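PDB 2YMZ: galectin 2 from Gallus gallus, which is a lectin of the galectin family that probably binds carbohydrates, most likely beta-galactosides. Local coordinates for residues V81-E86 with G120-T125. Residues are numbered along the deposited sequence; the frame is centred on the assembly and turned at random.
Sequences VKIIVE and GGFKVT
The hydrophobic core of a galectin beta-sandwich is where Phe122 meets Val81 and Ile83, with one aromatic ring reaching across an intervening strand. The closest approach is between Val81 CG2 and Phe122 CE2, at 3.6 Å. That methyl lies near the plane of the ring and so meets its edge, not a face. Ile83 adds a looser contact, its terminal CD1 standing 4.3 Å from the same carbon, Phe122 CE2, at an oblique angle to the ring. Both aliphatic side chains thus converge on a single corner of the phenyl group. On the other side of the ring's outline, CG2 of Val124 also lies in the ring plane, so aliphatic groups meet the edge from two directions.

The backbones themselves do not pair: the nearest alpha carbons, Val81 CA and Phe122 CA, are 9.5 Å apart, and no hydrogen bond joins 81-86 to 120-125. This spacing fits the order of the five-stranded antiparallel sheet, in which strand 16-23 runs between 80-88 and 122-129. Val81 and Ile83 hydrogen-bond through their backbones to Gly21 and Ile19 of that middle strand. The ring bridges the gap because Phe122 CG is anti to its own backbone N (chi1 -173°), extending the side chain toward 81-86, where it also touches Ile19.

Phe30 of the opposing sheet stacks on Phe122 and touches Ile83 as well, which places the cluster at the interface of the two layers. All three residues in contact are buried, and the interaction is wholly apolar. Just before the aromatic residue, Gly121 forms the centre of an inverse gamma turn, marked by a weak hydrogen bond from Phe122 N to Gly120 O (3.0 Å). Farther along, Thr125 forms backbone hydrogen bonds with the second subunit.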
ATOM      1  N   VAL A  81       4.754  -0.968  14.963  1.00 18.10           N
ATOM      2  CA  VAL A  81       5.517   0.280  15.064  1.00 20.64           C
ATOM      3  C   VAL A  81       5.053   1.258  14.015  1.00 21.70           C
ATOM      4  O   VAL A  81       4.553   0.838  12.962  1.00 20.61           O
ATOM      5  CB  VAL A  81       7.035   0.137  14.848  1.00 24.26           C
ATOM      6  CG1 VAL A  81       7.628  -0.628  15.998  1.00 34.04           C
ATOM      7  CG2 VAL A  81       7.416  -0.508  13.510  1.00 22.83           C
ATOM      8  N   LYS A  82       5.209   2.551  14.329  1.00 20.82           N
ATOM      9  CA  LYS A  82       4.881   3.594  13.397  1.00 21.11           C
ATOM     10  C   LYS A  82       6.162   4.292  12.970  1.00 19.27           C
ATOM     11  O   LYS A  82       6.938   4.694  13.833  1.00 21.11           O
ATOM     12  CB  LYS A  82       3.963   4.622  14.031  1.00 21.29           C
ATOM     13  CG  LYS A  82       3.718   5.772  13.031  1.00 23.53           C
ATOM     14  CD  LYS A  82       2.548   6.648  13.480  1.00 24.52           C
ATOM     15  CE  LYS A  82       2.966   7.509  14.662  1.00 35.61           C
ATOM     16  NZ  LYS A  82       1.756   8.278  15.089  1.00 43.53           N
ATOM     17  N   ILE A  83       6.410   4.390  11.667  1.00 18.25           N
ATOM     18  CA  ILE A  83       7.615   5.069  11.102  1.00 17.70           C
ATOM     19  C   ILE A  83       7.093   6.292  10.263  1.00 17.28           C
ATOM     20  O   ILE A  83       6.227   6.119   9.449  1.00 17.63           O
ATOM     21  CB  ILE A  83       8.371   4.063  10.228  1.00 18.60           C
ATOM     22  CG1 ILE A  83       8.947   2.953  11.156  1.00 19.29           C
ATOM     23  CG2 ILE A  83       9.557   4.729   9.567  1.00 17.72           C
ATOM     24  CD1 ILE A  83       9.373   1.634  10.535  1.00 23.31           C
ATOM     25  N   ILE A  84       7.671   7.470  10.445  1.00 16.97           N
ATOM     26  CA  ILE A  84       7.205   8.608   9.628  1.00 17.96           C
ATOM     27  C   ILE A  84       8.395   9.054   8.772  1.00 15.89           C
ATOM     28  O   ILE A  84       9.481   9.181   9.335  1.00 21.01           O
ATOM     29  CB  ILE A  84       6.829   9.754  10.535  1.00 18.21           C
ATOM     30  CG1 ILE A  84       5.591   9.296  11.311  1.00 23.53           C
ATOM     31  CG2 ILE A  84       6.491  11.000   9.665  1.00 19.74           C
ATOM     32  CD1 ILE A  84       5.109  10.155  12.453  1.00 31.94           C
ATOM     33  N   VAL A  85       8.206   9.182   7.473  1.00 16.92           N
ATOM     34  CA  VAL A  85       9.277   9.639   6.568  1.00 16.46           C
ATOM     35  C   VAL A  85       8.847  11.010   6.061  1.00 20.66           C
ATOM     36  O   VAL A  85       7.678  11.181   5.671  1.00 19.85           O
ATOM     37  CB  VAL A  85       9.412   8.744   5.360  1.00 17.91           C
ATOM     38  CG1 VAL A  85      10.694   9.161   4.585  1.00 18.89           C
ATOM     39  CG2 VAL A  85       9.557   7.244   5.794  1.00 17.74           C
ATOM     40  N   GLU A  86       9.797  11.955   6.022  1.00 21.96           N
ATOM     41  CA  GLU A  86       9.512  13.262   5.414  1.00 24.12           C
ATOM     42  C   GLU A  86      10.507  13.575   4.342  1.00 23.12           C
ATOM     43  O   GLU A  86      11.719  13.246   4.515  1.00 23.95           O
ATOM     44  CB  GLU A  86       9.599  14.268   6.484  1.00 24.89           C
ATOM     45  CG  GLU A  86       8.288  14.239   7.211  1.00 37.25           C
ATOM     46  CD  GLU A  86       8.397  14.800   8.565  1.00 42.17           C
ATOM     47  OE1 GLU A  86       9.525  15.175   8.924  1.00 47.95           O
ATOM     48  OE2 GLU A  86       7.335  14.846   9.258  1.00 45.65           O
ATOM     49  N   GLY A 120      10.701  -7.763   3.581  1.00 19.50           N
ATOM     50  CA  GLY A 120      11.330  -8.335   4.790  1.00 18.78           C
ATOM     51  C   GLY A 120      10.256  -8.558   5.833  1.00 20.19           C
ATOM     52  O   GLY A 120       9.122  -8.759   5.504  1.00 21.00           O
ATOM     53  N   GLY A 121      10.607  -8.528   7.124  1.00 21.23           N
ATOM     54  CA  GLY A 121       9.659  -9.040   8.142  1.00 25.30           C
ATOM     55  C   GLY A 121       8.834  -7.898   8.694  1.00 25.62           C
ATOM     56  O   GLY A 121       8.954  -7.560   9.866  1.00 24.28           O
ATOM     57  N   PHE A 122       8.047  -7.241   7.831  1.00 22.40           N
ATOM     58  CA  PHE A 122       7.252  -6.112   8.217  1.00 19.91           C
ATOM     59  C   PHE A 122       5.937  -6.206   7.424  1.00 22.31           C
ATOM     60  O   PHE A 122       5.979  -6.244   6.192  1.00 25.85           O
ATOM     61  CB  PHE A 122       7.996  -4.796   7.933  1.00 20.83           C
ATOM     62  CG  PHE A 122       7.314  -3.585   8.444  1.00 22.25           C
ATOM     63  CD1 PHE A 122       6.332  -2.945   7.696  1.00 21.97           C
ATOM     64  CD2 PHE A 122       7.631  -3.057   9.715  1.00 21.58           C
ATOM     65  CE1 PHE A 122       5.697  -1.825   8.171  1.00 23.46           C
ATOM     66  CE2 PHE A 122       7.005  -1.904  10.185  1.00 23.06           C
ATOM     67  CZ  PHE A 122       6.027  -1.282   9.439  1.00 25.02           C
ATOM     68  N   LYS A 123       4.810  -6.351   8.119  1.00 19.23           N
ATOM     69  CA  LYS A 123       3.491  -6.457   7.469  1.00 21.61           C
ATOM     70  C   LYS A 123       2.808  -5.097   7.675  1.00 18.86           C
ATOM     71  O   LYS A 123       2.519  -4.730   8.811  1.00 17.15           O
ATOM     72  CB  LYS A 123       2.537  -7.515   8.089  1.00 26.78           C
ATOM     73  CG  LYS A 123       3.049  -8.942   8.241  1.00 40.64           C
ATOM     74  CD  LYS A 123       3.070  -9.796   6.976  1.00 48.04           C
ATOM     75  CE  LYS A 123       4.212 -10.835   7.013  1.00 52.81           C
ATOM     76  NZ  LYS A 123       3.806 -12.095   7.685  1.00 54.64           N
ATOM     77  N   VAL A 124       2.534  -4.355   6.590  1.00 18.02           N
ATOM     78  CA  VAL A 124       1.938  -3.037   6.718  1.00 18.21           C
ATOM     79  C   VAL A 124       0.493  -3.124   7.237  1.00 18.42           C
ATOM     80  O   VAL A 124      -0.332  -3.888   6.726  1.00 21.41           O
ATOM     81  CB  VAL A 124       1.972  -2.279   5.337  1.00 20.60           C
ATOM     82  CG1 VAL A 124       1.214  -0.949   5.414  1.00 21.46           C
ATOM     83  CG2 VAL A 124       3.445  -2.065   4.937  1.00 20.63           C
ATOM     84  N   THR A 125       0.187  -2.402   8.296  1.00 17.52           N
ATOM     85  CA  THR A 125      -1.209  -2.280   8.714  1.00 18.44           C
ATOM     86  C   THR A 125      -1.855  -0.919   8.454  1.00 17.92           C
ATOM     87  O   THR A 125      -3.064  -0.853   8.337  1.00 17.21           O
ATOM     88  CB  THR A 125      -1.373  -2.622  10.231  1.00 21.90           C
ATOM     89  OG1 THR A 125      -0.580  -1.758  10.945  1.00 21.32           O
ATOM     90  CG2 THR A 125      -0.857  -4.000  10.548  1.00 24.49           C
TER